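Local atomic coordinates of minor fimbrium subunit Mfa5 (Porphyromonas gingivalis ATCC 33277, PDB entry 6TO1), a protein that serves as an accessory subunit of the minor fimbriae, filamentous surface pili that mediate biofilm formation and adhesion to host cells and other oral bacteria. Residues A[125-130]-A[169-174]; A[298-303]-A[343-348]; A[358-363]-A[376-381]; A[402-407]-A[509-514]. One frame throughout, in Å; residues are numbered along the deposited sequence.

Contact 1 (A[125-130]-A[169-174]); sequences PVDVVM and GVRIAL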
loop_
_atom_site.group_PDB
_atom_site.type_symbol
_atom_site.label_atom_id
_atom_site.label_comp_id
_atom_site.label_asym_id
_atom_site.label_seq_id
_atom_site.Cartn_x
_atom_site.Cartn_y
_atom_site.Cartn_z
ATOM N N PRO A 125 5.492 -2.535 11.427
ATOM C CA PRO A 125 5.712 -3.112 12.769
ATOM C C PRO A 125 6.307 -2.105 13.747
ATOM O O PRO A 125 7.199 -1.317 13.413
ATOM C CB PRO A 125 6.671 -4.284 12.517
ATOM C CG PRO A 125 6.337 -4.697 11.075
ATOM C CD PRO A 125 6.115 -3.367 10.374
ATOM N N VAL A 126 5.779 -2.123 14.958
ATOM C CA VAL A 126 6.169 -1.156 15.978
ATOM C C VAL A 126 6.215 -1.892 17.304
ATOM O O VAL A 126 5.290 -2.642 17.642
ATOM C CB VAL A 126 5.204 0.041 16.040
ATOM C CG1 VAL A 126 3.734 -0.437 16.071
ATOM C CG2 VAL A 126 5.510 0.949 17.236
ATOM N N ASP A 127 7.310 -1.719 18.031
ATOM C CA ASP A 127 7.468 -2.282 19.359
ATOM C C ASP A 127 7.548 -1.135 20.356
ATOM O O ASP A 127 8.176 -0.109 20.077
ATOM C CB ASP A 127 8.728 -3.154 19.466
ATOM C CG ASP A 127 8.526 -4.551 18.910
ATOM O OD1 ASP A 127 7.371 -5.026 18.856
ATOM O OD2 ASP A 127 9.544 -5.178 18.530
ATOM N N VAL A 128 6.905 -1.320 21.505
ATOM C CA VAL A 128 6.776 -0.301 22.547
ATOM C C VAL A 128 7.211 -0.913 23.863
ATOM O O VAL A 128 6.799 -2.033 24.189
ATOM C CB VAL A 128 5.322 0.203 22.672
ATOM C CG1 VAL A 128 5.192 1.235 23.778
ATOM C CG2 VAL A 128 4.827 0.716 21.330
ATOM N N VAL A 129 8.026 -0.188 24.621
ATOM C CA VAL A 129 8.325 -0.561 25.995
ATOM C C VAL A 129 7.776 0.526 26.897
ATOM O O VAL A 129 8.210 1.684 26.823
ATOM C CB VAL A 129 9.829 -0.744 26.279
ATOM C CG1 VAL A 129 9.977 -1.251 27.737
ATOM C CG2 VAL A 129 10.471 -1.686 25.298
ATOM N N MET A 130 6.827 0.160 27.749
ATOM C CA MET A 130 6.289 1.068 28.743
ATOM C C MET A 130 7.103 0.916 30.018
ATOM O O MET A 130 7.398 -0.208 30.442
ATOM C CB MET A 130 4.821 0.760 29.015
ATOM C CG MET A 130 3.912 1.011 27.830
ATOM S SD MET A 130 2.217 0.522 28.208
ATOM C CE MET A 130 1.717 1.764 29.400
ATOM N N GLY A 169 0.920 -5.927 13.984
ATOM C CA GLY A 169 2.067 -5.056 13.938
ATOM C C GLY A 169 2.597 -4.545 15.260
ATOM O O GLY A 169 3.758 -4.125 15.306
ATOM N N VAL A 170 1.802 -4.562 16.326
ATOM C CA VAL A 170 2.128 -3.870 17.572
ATOM C C VAL A 170 2.467 -4.906 18.634
ATOM O O VAL A 170 1.735 -5.880 18.784
ATOM C CB VAL A 170 0.955 -2.999 18.057
ATOM C CG1 VAL A 170 1.314 -2.311 19.410
ATOM C CG2 VAL A 170 0.558 -1.989 17.010
ATOM N N ARG A 171 3.569 -4.692 19.383
ATOM C CA ARG A 171 3.812 -5.416 20.623
ATOM C C ARG A 171 4.180 -4.433 21.738
ATOM O O ARG A 171 4.739 -3.363 21.481
ATOM C CB ARG A 171 4.943 -6.463 20.506
ATOM C CG ARG A 171 4.706 -7.553 19.465
ATOM C CD ARG A 171 5.839 -8.574 19.461
ATOM N NE ARG A 171 7.151 -7.947 19.311
ATOM C CZ ARG A 171 8.298 -8.586 19.527
ATOM N NH1 ARG A 171 8.287 -9.861 19.880
ATOM N NH2 ARG A 171 9.450 -7.957 19.405
ATOM N N ILE A 172 3.881 -4.811 22.975
ATOM C CA ILE A 172 4.161 -3.975 24.138
ATOM C C ILE A 172 4.895 -4.811 25.174
ATOM O O ILE A 172 4.469 -5.924 25.490
ATOM C CB ILE A 172 2.881 -3.382 24.754
ATOM C CG1 ILE A 172 2.119 -2.493 23.779
ATOM C CG2 ILE A 172 3.243 -2.507 25.969
ATOM C CD1 ILE A 172 0.774 -2.004 24.324
ATOM N N ALA A 173 5.991 -4.275 25.702
ATOM C CA ALA A 173 6.691 -4.801 26.862
ATOM C C ALA A 173 6.524 -3.818 28.023
ATOM O O ALA A 173 6.154 -2.648 27.835
ATOM C CB ALA A 173 8.174 -5.020 26.564
ATOM N N LEU A 174 6.769 -4.318 29.234
ATOM C CA LEU A 174 6.437 -3.558 30.426
ATOM C C LEU A 174 7.524 -3.659 31.481
ATOM O O LEU A 174 7.928 -4.760 31.870
ATOM C CB LEU A 174 5.092 -4.031 30.998
ATOM C CG LEU A 174 4.600 -3.274 32.227
ATOM C CD1 LEU A 174 4.301 -1.804 31.899
ATOM C CD2 LEU A 174 3.368 -3.995 32.818
HETATM O O HOH W 1 5.840 -5.497 16.585
#

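Contact 2 (A[298-303]-A[343-348]); sequences GRRNLP and AAINEA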
loop_
_atom_site.group_PDB
_atom_site.type_symbol
_atom_site.label_atom_id
_atom_site.label_comp_id
_atom_site.label_asym_id
_atom_site.label_seq_id
_atom_site.Cartn_x
_atom_site.Cartn_y
_atom_site.Cartn_z
ATOM N N GLY A 298 26.178 15.989 38.507
ATOM C CA GLY A 298 26.508 15.007 37.491
ATOM C C GLY A 298 26.092 15.471 36.102
ATOM O O GLY A 298 25.027 16.069 35.913
ATOM N N ARG A 299 26.949 15.191 35.126
ATOM C CA ARG A 299 26.643 15.515 33.739
ATOM C C ARG A 299 25.521 14.634 33.195
ATOM O O ARG A 299 25.176 13.594 33.764
ATOM C CB ARG A 299 27.894 15.344 32.874
ATOM C CG ARG A 299 28.932 16.424 33.123
ATOM C CD ARG A 299 30.185 16.203 32.299
ATOM N NE ARG A 299 30.959 17.431 32.182
ATOM C CZ ARG A 299 30.704 18.406 31.308
ATOM N NH1 ARG A 299 29.684 18.308 30.459
ATOM N NH2 ARG A 299 31.474 19.485 31.296
ATOM N N ARG A 300 24.957 15.057 32.058
ATOM C CA ARG A 300 23.988 14.228 31.353
ATOM C C ARG A 300 24.515 13.770 29.997
ATOM O O ARG A 300 23.752 13.206 29.211
ATOM C CB ARG A 300 22.637 14.946 31.189
ATOM C CG ARG A 300 22.697 16.302 30.550
ATOM C CD ARG A 300 21.268 16.821 30.332
ATOM N NE ARG A 300 21.244 18.158 29.764
ATOM C CZ ARG A 300 21.051 19.277 30.463
ATOM N NH1 ARG A 300 20.861 19.232 31.774
ATOM N NH2 ARG A 300 21.081 20.449 29.835
ATOM N N ASN A 301 25.807 13.971 29.710
ATOM C CA ASN A 301 26.363 13.572 28.422
ATOM C C ASN A 301 27.598 12.709 28.577
ATOM O O ASN A 301 28.520 12.768 27.761
ATOM C CB ASN A 301 26.690 14.795 27.576
ATOM C CG ASN A 301 27.798 15.680 28.184
ATOM O OD1 ASN A 301 28.016 15.722 29.395
ATOM N ND2 ASN A 301 28.473 16.419 27.325
ATOM N N LEU A 302 27.633 11.852 29.595
ATOM C CA LEU A 302 28.723 10.904 29.697
ATOM C C LEU A 302 28.583 9.824 28.634
ATOM O O LEU A 302 27.466 9.459 28.246
ATOM C CB LEU A 302 28.752 10.239 31.059
ATOM C CG LEU A 302 28.846 11.104 32.308
ATOM C CD1 LEU A 302 28.841 10.192 33.526
ATOM C CD2 LEU A 302 30.115 11.904 32.244
ATOM N N PRO A 303 29.692 9.250 28.188
ATOM C CA PRO A 303 29.595 8.056 27.345
ATOM C C PRO A 303 29.005 6.871 28.096
ATOM O O PRO A 303 29.113 6.748 29.317
ATOM C CB PRO A 303 31.050 7.786 26.924
ATOM C CG PRO A 303 31.887 8.468 27.941
ATOM C CD PRO A 303 31.090 9.638 28.477
ATOM N N ALA A 343 21.397 11.740 35.033
ATOM C CA ALA A 343 21.773 10.389 34.622
ATOM C C ALA A 343 20.677 9.731 33.778
ATOM O O ALA A 343 20.970 8.976 32.844
ATOM C CB ALA A 343 22.082 9.523 35.837
ATOM N N ALA A 344 19.418 9.990 34.109
ATOM C CA ALA A 344 18.317 9.438 33.324
ATOM C C ALA A 344 18.235 10.071 31.944
ATOM O O ALA A 344 17.948 9.381 30.962
ATOM C CB ALA A 344 17.010 9.622 34.078
ATOM N N ILE A 345 18.432 11.389 31.846
ATOM C CA ILE A 345 18.522 12.011 30.526
ATOM C C ILE A 345 19.656 11.361 29.726
ATOM O O ILE A 345 19.519 11.083 28.528
ATOM C CB ILE A 345 18.712 13.533 30.642
ATOM C CG1 ILE A 345 17.532 14.186 31.376
ATOM C CG2 ILE A 345 18.936 14.092 29.252
ATOM C CD1 ILE A 345 17.810 15.588 31.870
ATOM N N ASN A 346 20.793 11.100 30.397
ATOM C CA ASN A 346 21.961 10.476 29.777
ATOM C C ASN A 346 21.615 9.102 29.231
ATOM O O ASN A 346 21.983 8.748 28.096
ATOM C CB ASN A 346 23.070 10.398 30.847
ATOM C CG ASN A 346 24.480 10.411 30.293
ATOM O OD1 ASN A 346 25.409 10.847 30.990
ATOM N ND2 ASN A 346 24.669 9.882 29.111
ATOM N N GLU A 347 20.896 8.307 30.028
ATOM C CA GLU A 347 20.506 6.967 29.627
ATOM C C GLU A 347 19.534 7.010 28.456
ATOM O O GLU A 347 19.633 6.202 27.524
ATOM C CB GLU A 347 19.878 6.261 30.815
ATOM C CG GLU A 347 19.635 4.794 30.600
ATOM C CD GLU A 347 20.921 3.993 30.556
ATOM O OE1 GLU A 347 21.911 4.422 31.188
ATOM O OE2 GLU A 347 20.943 2.935 29.901
ATOM N N ALA A 348 18.612 7.964 28.475
ATOM C CA ALA A 348 17.719 8.118 27.342
ATOM C C ALA A 348 18.487 8.477 26.085
ATOM O O ALA A 348 18.074 8.094 24.995
ATOM C CB ALA A 348 16.657 9.168 27.637
HETATM O O HOH W 2 25.050 10.993 33.808
#

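Contact 3 (A[358-363]-A[376-381]); sequences IHTIGY and KLTATD. With PO4 (phosphate ion), chain D.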
loop_
_atom_site.group_PDB
_atom_site.type_symbol
_atom_site.label_atom_id
_atom_site.label_comp_id
_atom_site.label_asym_id
_atom_site.label_seq_id
_atom_site.Cartn_x
_atom_site.Cartn_y
_atom_site.Cartn_z
ATOM N N ILE A 358 11.365 8.442 22.315
ATOM C CA ILE A 358 11.122 8.495 23.749
ATOM C C ILE A 358 9.987 9.458 24.027
ATOM O O ILE A 358 10.096 10.652 23.723
ATOM C CB ILE A 358 12.363 8.929 24.556
ATOM C CG1 ILE A 358 13.596 8.253 23.999
ATOM C CG2 ILE A 358 12.120 8.658 26.030
ATOM C CD1 ILE A 358 13.580 6.771 24.047
ATOM N N HIS A 359 8.947 8.951 24.691
ATOM C CA HIS A 359 7.839 9.739 25.199
ATOM C C HIS A 359 7.906 9.783 26.720
ATOM O O HIS A 359 8.170 8.759 27.363
ATOM C CB HIS A 359 6.497 9.126 24.815
ATOM C CG HIS A 359 6.407 8.704 23.390
ATOM N ND1 HIS A 359 5.722 9.442 22.447
ATOM C CD2 HIS A 359 6.900 7.623 22.745
ATOM C CE1 HIS A 359 5.812 8.832 21.278
ATOM N NE2 HIS A 359 6.510 7.721 21.434
ATOM N N THR A 360 7.649 10.943 27.302
ATOM C CA THR A 360 7.613 11.023 28.753
ATOM C C THR A 360 6.305 11.674 29.168
ATOM O O THR A 360 5.797 12.577 28.509
ATOM C CB THR A 360 8.795 11.810 29.346
ATOM O OG1 THR A 360 8.808 13.121 28.772
ATOM C CG2 THR A 360 10.100 11.122 29.052
ATOM N N ILE A 361 5.785 11.227 30.300
ATOM C CA ILE A 361 4.506 11.689 30.819
ATOM C C ILE A 361 4.734 12.033 32.275
ATOM O O ILE A 361 5.162 11.178 33.049
ATOM C CB ILE A 361 3.410 10.619 30.668
ATOM C CG1 ILE A 361 3.305 10.188 29.210
ATOM C CG2 ILE A 361 2.105 11.137 31.198
ATOM C CD1 ILE A 361 2.358 9.018 29.013
ATOM N N GLY A 362 4.444 13.275 32.658
ATOM C CA GLY A 362 4.765 13.753 33.986
ATOM C C GLY A 362 3.538 13.734 34.878
ATOM O O GLY A 362 2.559 14.431 34.615
ATOM N N TYR A 363 3.600 12.936 35.938
ATOM C CA TYR A 363 2.452 12.741 36.822
ATOM C C TYR A 363 2.432 13.662 38.045
ATOM O O TYR A 363 1.490 13.583 38.843
ATOM C CB TYR A 363 2.393 11.264 37.246
ATOM C CG TYR A 363 1.871 10.395 36.122
ATOM C CD1 TYR A 363 0.556 9.950 36.106
ATOM C CD2 TYR A 363 2.684 10.069 35.035
ATOM C CE1 TYR A 363 0.084 9.181 35.080
ATOM C CE2 TYR A 363 2.207 9.325 33.995
ATOM C CZ TYR A 363 0.916 8.869 34.020
ATOM O OH TYR A 363 0.452 8.130 32.969
ATOM N N LYS A 376 11.181 16.588 29.999
ATOM C CA LYS A 376 11.212 17.133 28.650
ATOM C C LYS A 376 12.512 16.775 27.939
ATOM O O LYS A 376 12.505 16.439 26.753
ATOM C CB LYS A 376 11.034 18.652 28.673
ATOM C CG LYS A 376 9.648 19.106 28.943
ATOM C CD LYS A 376 9.573 20.668 28.973
ATOM C CE LYS A 376 8.254 21.127 29.525
ATOM N NZ LYS A 376 8.175 22.608 29.402
ATOM N N LEU A 377 13.645 16.838 28.651
ATOM C CA LEU A 377 14.930 16.544 28.028
ATOM C C LEU A 377 15.131 15.046 27.820
ATOM O O LEU A 377 15.941 14.645 26.982
ATOM C CB LEU A 377 16.059 17.121 28.886
ATOM C CG LEU A 377 16.186 18.643 28.882
ATOM C CD1 LEU A 377 17.466 19.072 29.639
ATOM C CD2 LEU A 377 16.204 19.228 27.505
ATOM N N THR A 378 14.464 14.213 28.637
ATOM C CA THR A 378 14.514 12.773 28.508
ATOM C C THR A 378 13.770 12.322 27.253
ATOM O O THR A 378 14.216 11.402 26.553
ATOM C CB THR A 378 13.888 12.123 29.754
ATOM O OG1 THR A 378 14.547 12.562 30.944
ATOM C CG2 THR A 378 13.978 10.630 29.684
ATOM N N ALA A 379 12.679 13.017 26.916
ATOM C CA ALA A 379 11.905 12.694 25.731
ATOM C C ALA A 379 12.667 13.068 24.461
ATOM O O ALA A 379 13.659 13.802 24.486
ATOM C CB ALA A 379 10.573 13.438 25.742
ATOM N N THR A 380 12.168 12.563 23.332
ATOM C CA THR A 380 12.794 12.845 22.044
ATOM C C THR A 380 12.878 14.341 21.788
ATOM O O THR A 380 13.885 14.834 21.265
ATOM C CB THR A 380 12.007 12.159 20.933
ATOM O OG1 THR A 380 12.326 10.763 20.927
ATOM C CG2 THR A 380 12.357 12.722 19.548
ATOM N N ASP A 381 11.829 15.068 22.141
ATOM C CA ASP A 381 11.817 16.527 22.125
ATOM C C ASP A 381 10.736 16.959 23.105
ATOM O O ASP A 381 10.008 16.130 23.662
ATOM C CB ASP A 381 11.575 17.079 20.715
ATOM C CG ASP A 381 10.359 16.471 20.052
ATOM O OD1 ASP A 381 9.307 16.369 20.710
ATOM O OD2 ASP A 381 10.442 16.119 18.861
HETATM P P PO4 D . 7.230 23.409 33.112
HETATM O O1 PO4 D . 6.237 22.431 32.521
HETATM O O2 PO4 D . 8.439 23.544 32.211
HETATM O O3 PO4 D . 6.625 24.790 33.219
HETATM O O4 PO4 D . 7.677 22.943 34.475
#

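Contact 4 (A[402-407]-A[509-514]); sequences QTINIG and TNSNGE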
loop_
_atom_site.group_PDB
_atom_site.type_symbol
_atom_site.label_atom_id
_atom_site.label_comp_id
_atom_site.label_asym_id
_atom_site.label_seq_id
_atom_site.Cartn_x
_atom_site.Cartn_y
_atom_site.Cartn_z
ATOM N N GLN A 402 1.659 2.968 12.219
ATOM C CA GLN A 402 1.502 3.578 10.912
ATOM C C GLN A 402 0.988 2.555 9.906
ATOM O O GLN A 402 1.270 1.360 9.998
ATOM C CB GLN A 402 2.845 4.137 10.437
ATOM C CG GLN A 402 2.803 4.767 9.057
ATOM C CD GLN A 402 4.170 5.186 8.534
ATOM O OE1 GLN A 402 5.218 4.902 9.133
ATOM N NE2 GLN A 402 4.160 5.876 7.411
ATOM N N THR A 403 0.249 3.043 8.923
ATOM C CA THR A 403 -0.054 2.274 7.728
ATOM C C THR A 403 0.490 3.038 6.530
ATOM O O THR A 403 0.456 4.278 6.504
ATOM C CB THR A 403 -1.550 2.027 7.565
ATOM O OG1 THR A 403 -2.221 3.281 7.517
ATOM C CG2 THR A 403 -2.078 1.202 8.729
ATOM N N ILE A 404 1.010 2.295 5.556
ATOM C CA ILE A 404 1.616 2.885 4.377
ATOM C C ILE A 404 0.522 3.449 3.468
ATOM O O ILE A 404 -0.460 2.771 3.143
ATOM C CB ILE A 404 2.481 1.844 3.659
ATOM C CG1 ILE A 404 3.615 1.329 4.550
ATOM C CG2 ILE A 404 3.043 2.422 2.364
ATOM C CD1 ILE A 404 4.582 2.437 5.022
ATOM N N ASN A 405 0.695 4.702 3.050
ATOM C CA ASN A 405 -0.339 5.447 2.342
ATOM C C ASN A 405 -0.345 5.182 0.843
ATOM O O ASN A 405 -1.415 5.165 0.227
ATOM C CB ASN A 405 -0.157 6.952 2.608
ATOM C CG ASN A 405 -1.210 7.817 1.924
ATOM O OD1 ASN A 405 -2.414 7.606 2.085
ATOM N ND2 ASN A 405 -0.752 8.811 1.172
ATOM N N ILE A 406 0.822 4.992 0.245
ATOM C CA ILE A 406 0.949 4.828 -1.201
ATOM C C ILE A 406 1.227 3.369 -1.529
ATOM O O ILE A 406 2.100 2.734 -0.923
ATOM C CB ILE A 406 2.064 5.710 -1.779
ATOM C CG1 ILE A 406 1.860 7.192 -1.485
ATOM C CG2 ILE A 406 2.182 5.467 -3.297
ATOM C CD1 ILE A 406 0.614 7.766 -2.005
ATOM N N GLY A 407 0.513 2.842 -2.518
ATOM C CA GLY A 407 0.750 1.486 -2.958
ATOM C C GLY A 407 1.680 1.438 -4.152
ATOM O O GLY A 407 2.599 0.626 -4.199
ATOM N N THR A 509 6.798 1.476 -9.840
ATOM C CA THR A 509 7.636 1.782 -8.684
ATOM C C THR A 509 6.820 1.511 -7.426
ATOM O O THR A 509 5.706 2.045 -7.271
ATOM C CB THR A 509 8.120 3.227 -8.735
ATOM O OG1 THR A 509 8.887 3.392 -9.925
ATOM C CG2 THR A 509 8.991 3.516 -7.502
ATOM N N ASN A 510 7.350 0.648 -6.552
ATOM C CA ASN A 510 6.566 0.138 -5.441
ATOM C C ASN A 510 6.562 1.149 -4.290
ATOM O O ASN A 510 7.086 2.257 -4.397
ATOM C CB ASN A 510 7.067 -1.248 -5.034
ATOM C CG ASN A 510 8.418 -1.233 -4.340
ATOM O OD1 ASN A 510 8.908 -0.191 -3.905
ATOM N ND2 ASN A 510 9.007 -2.411 -4.203
ATOM N N SER A 511 5.918 0.772 -3.191
ATOM C CA SER A 511 5.649 1.700 -2.099
ATOM C C SER A 511 6.905 2.166 -1.385
ATOM O O SER A 511 6.828 3.145 -0.625
ATOM C CB SER A 511 4.706 1.043 -1.093
ATOM O OG SER A 511 5.306 -0.102 -0.489
ATOM N N ASN A 512 8.046 1.511 -1.611
ATOM C CA ASN A 512 9.311 1.979 -1.048
ATOM C C ASN A 512 10.235 2.578 -2.094
ATOM O O ASN A 512 11.420 2.770 -1.820
ATOM C CB ASN A 512 10.037 0.850 -0.325
ATOM C CG ASN A 512 9.360 0.454 0.956
ATOM O OD1 ASN A 512 8.609 1.220 1.525
ATOM N ND2 ASN A 512 9.590 -0.770 1.390
ATOM N N GLY A 513 9.736 2.854 -3.295
ATOM C CA GLY A 513 10.522 3.535 -4.292
ATOM C C GLY A 513 11.395 2.656 -5.150
ATOM O O GLY A 513 12.229 3.180 -5.900
ATOM N N GLU A 514 11.179 1.349 -5.135
ATOM C CA GLU A 514 11.921 0.436 -5.988
ATOM C C GLU A 514 11.240 0.394 -7.353
ATOM O O GLU A 514 10.078 -0.022 -7.457
ATOM C CB GLU A 514 11.998 -0.956 -5.381
ATOM C CG GLU A 514 12.567 -0.991 -3.982
ATOM C CD GLU A 514 12.592 -2.400 -3.447
ATOM O OE1 GLU A 514 11.544 -2.863 -2.941
ATOM O OE2 GLU A 514 13.652 -3.056 -3.555
HETATM O O HOH W 3 4.100 -1.519 -3.585
#

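Contact 1 (A[125-130]-A[169-174])
D127 and R171 meet side by side on one face of two paired strands, and the arginine takes the carboxylate side-on. Its NE donates to D127 OD1 at 3.0 Å, and R171 NH2 donates to D127 OD2 at 2.9 Å in an almost straight N-H...O bond (176°) that forms part of the salt bridge. Both oxygens lie close to the guanidinium plane, yet the two flat groups are turned 39° apart: NE meets OD1 on its syn side though tilted from the carboxylate plane, and NH2 reaches OD2 from further above it. A bend at chi3 of R171 (-53°) brings NE and NH2 round to the aspartate. S223 also hydrogen-bonds OD2, and a water lies within bonding distance of D127 OD1 and G169 O.

The backbones run nearly parallel, 4.6 Å apart at closest approach. V126 N bonds G169 O, R171 N bonds V126 O, V128 N bonds R171 O, A173 N bonds V128 O at 2.8 Å, and M130 N bonds A173 O.

Apolar side chains fill the other face. V126 CG1 lies 3.7 Å from V170 CG2, while M130 touches I172 CG2 through SD and L174 CD1 through CB. L194 of helix 191-199 covers I172 and L174, while on the D127 face helix 209-220 packs on V129 and A173.

With helix 143-160 between them in the chain, strands 126-133 and 170-177 form a beta-alpha-beta crossover in the mixed sheet of the von Willebrand factor type A domain.

Contact 2 (A[298-303]-A[343-348])
N346 reaches from its helix to L302 and grips the backbone of that residue at both ends. Its OD1 accepts from L302 N at 2.8 Å, a bent bond of 143°, while N346 ND2 donates to L302 O at 3.0 Å and 170°. The second bond lies in the L302 carbonyl plane, on a lone pair, and close to the plane of the asparagine amide; the first donor is tilted from that amide's carbonyl plane. The pair of bonds thus fixes the rotation of the N346 amide. Its CG stands anti to the backbone N (chi1 -153°), which carries the amide out to the loop.

A water also donates to N346 OD1, at 2.8 Å, and to R299 O, tying in a second loop carbonyl. Beside the amide, R300 lies alongside I345, pointing the same way, with R300 CD 3.7 Å from I345 CG2. The extended arginine ends in a salt bridge with D261, and its NH1 bonds N342 OD1.

Further out, F307 touches both L302 and N346, and N342 bonds G298 O. The loop after strand 296-298 is thereby fastened to helix 340-353, whose I345 side packs against helix 369-378 and whose E347 side meets helix 209-220.

Contact 3 (A[358-363]-A[376-381])
The backbones of I358, on a strand, and A379, where the chain leaves helical geometry, approach to 4.7 Å between their CA atoms, and the next residue bonds across, T380 N donating to I358 O at 2.8 Å. Among the side chains, T380 OG1 accepts from I358 N at 2.9 Å along a nearly straight line (178°). One residue of the strand is therefore held at both its N-H and its carbonyl. T380 OG1 stands anti to its own carbonyl carbon (chi1 -77°), beside the backbone N, so hydroxyl and N-H face the same strand residue.

The I358 side chain crosses that of T380 obliquely, and its CG2 rests 3.5 Å from T378 O. These residues belong to the beta-alpha-beta unit of strand 357-362, helix 369-378 and strand 385-387, at one edge of the central sheet of the von Willebrand factor type A domain.

T360 and T378 meet through methyls, CG2 to CG2 at 4.0 Å, with their side chains at about a right angle. A379 CB lies 3.5 Å from T360 OG1, a hydroxyl bonded to L375 O; T378 OG1 likewise bonds S374 O. The extended K376 donates from NZ to O2 of a phosphate ion at 3.0 Å, the ion probably coming from the crystallisation liquor, and NZ also forms a salt bridge with E382.

Contact 4 (A[402-407]-A[509-514])
S511 turns its CB toward I404 and I406 from a type I beta turn, N510 to G513, that lies at the end of strand 501-510 and faces the linker entering strand 408-417 of the antiparallel sheet. I404 has its CB directed toward the turn, and I404 CG2 comes within 4.1 Å of S511 CB. S511 CB also lies 3.1 Å from I406 O, a buried carbonyl with no hydrogen-bonding partner in the model, whereas the end of the I406 side chain leads away. S511 OG occupies the position between its backbone N and carbonyl carbon (chi1 63°) and accepts from V88 N, so the serine presents carbon to the linker and its hydroxyl to a third segment.

No direct hydrogen bond joins the two segments. One water bridges them instead, donating to G407 O at 2.7 Å and accepting from S511 N at 3.0 Å.

Behind the serine, N510 points away from the linker and braces the turn. Its OD1 accepts from N512 N, making an Asx turn, and from E514 N; these donors reach it from opposite faces of the amide plane. In return N510 ND2 donates to E514 OE1 at 2.9 Å, with that oxygen lying in the asparagine amide plane but ND2 standing 37° out of the carboxylate plane.

How the contacts relate
Contacts 1 and 3 reach the same mixed sheet, their centres about 17 Å apart and strand 227-234 lying between strands 126-133 and 357-362. Contacts 2 and 3 touch directly: I345 CG1 lies 3.4 Å from T378 OG1, and R300 CZ is 3.7 Å from L377 CD1, so helix 340-353 packs on both the loop of contact 2 and the end of helix 369-378 in contact 3. The magnesium ion bound by S135, S137 and T207 is about 14 Å from the side chain of T378. Contact 4, at the linker leading into the next sheet, does not touch contact 1: their nearest atoms are about 6 Å and their centres about 23 Å apart. Its centre is about 38 Å from that of contact 2.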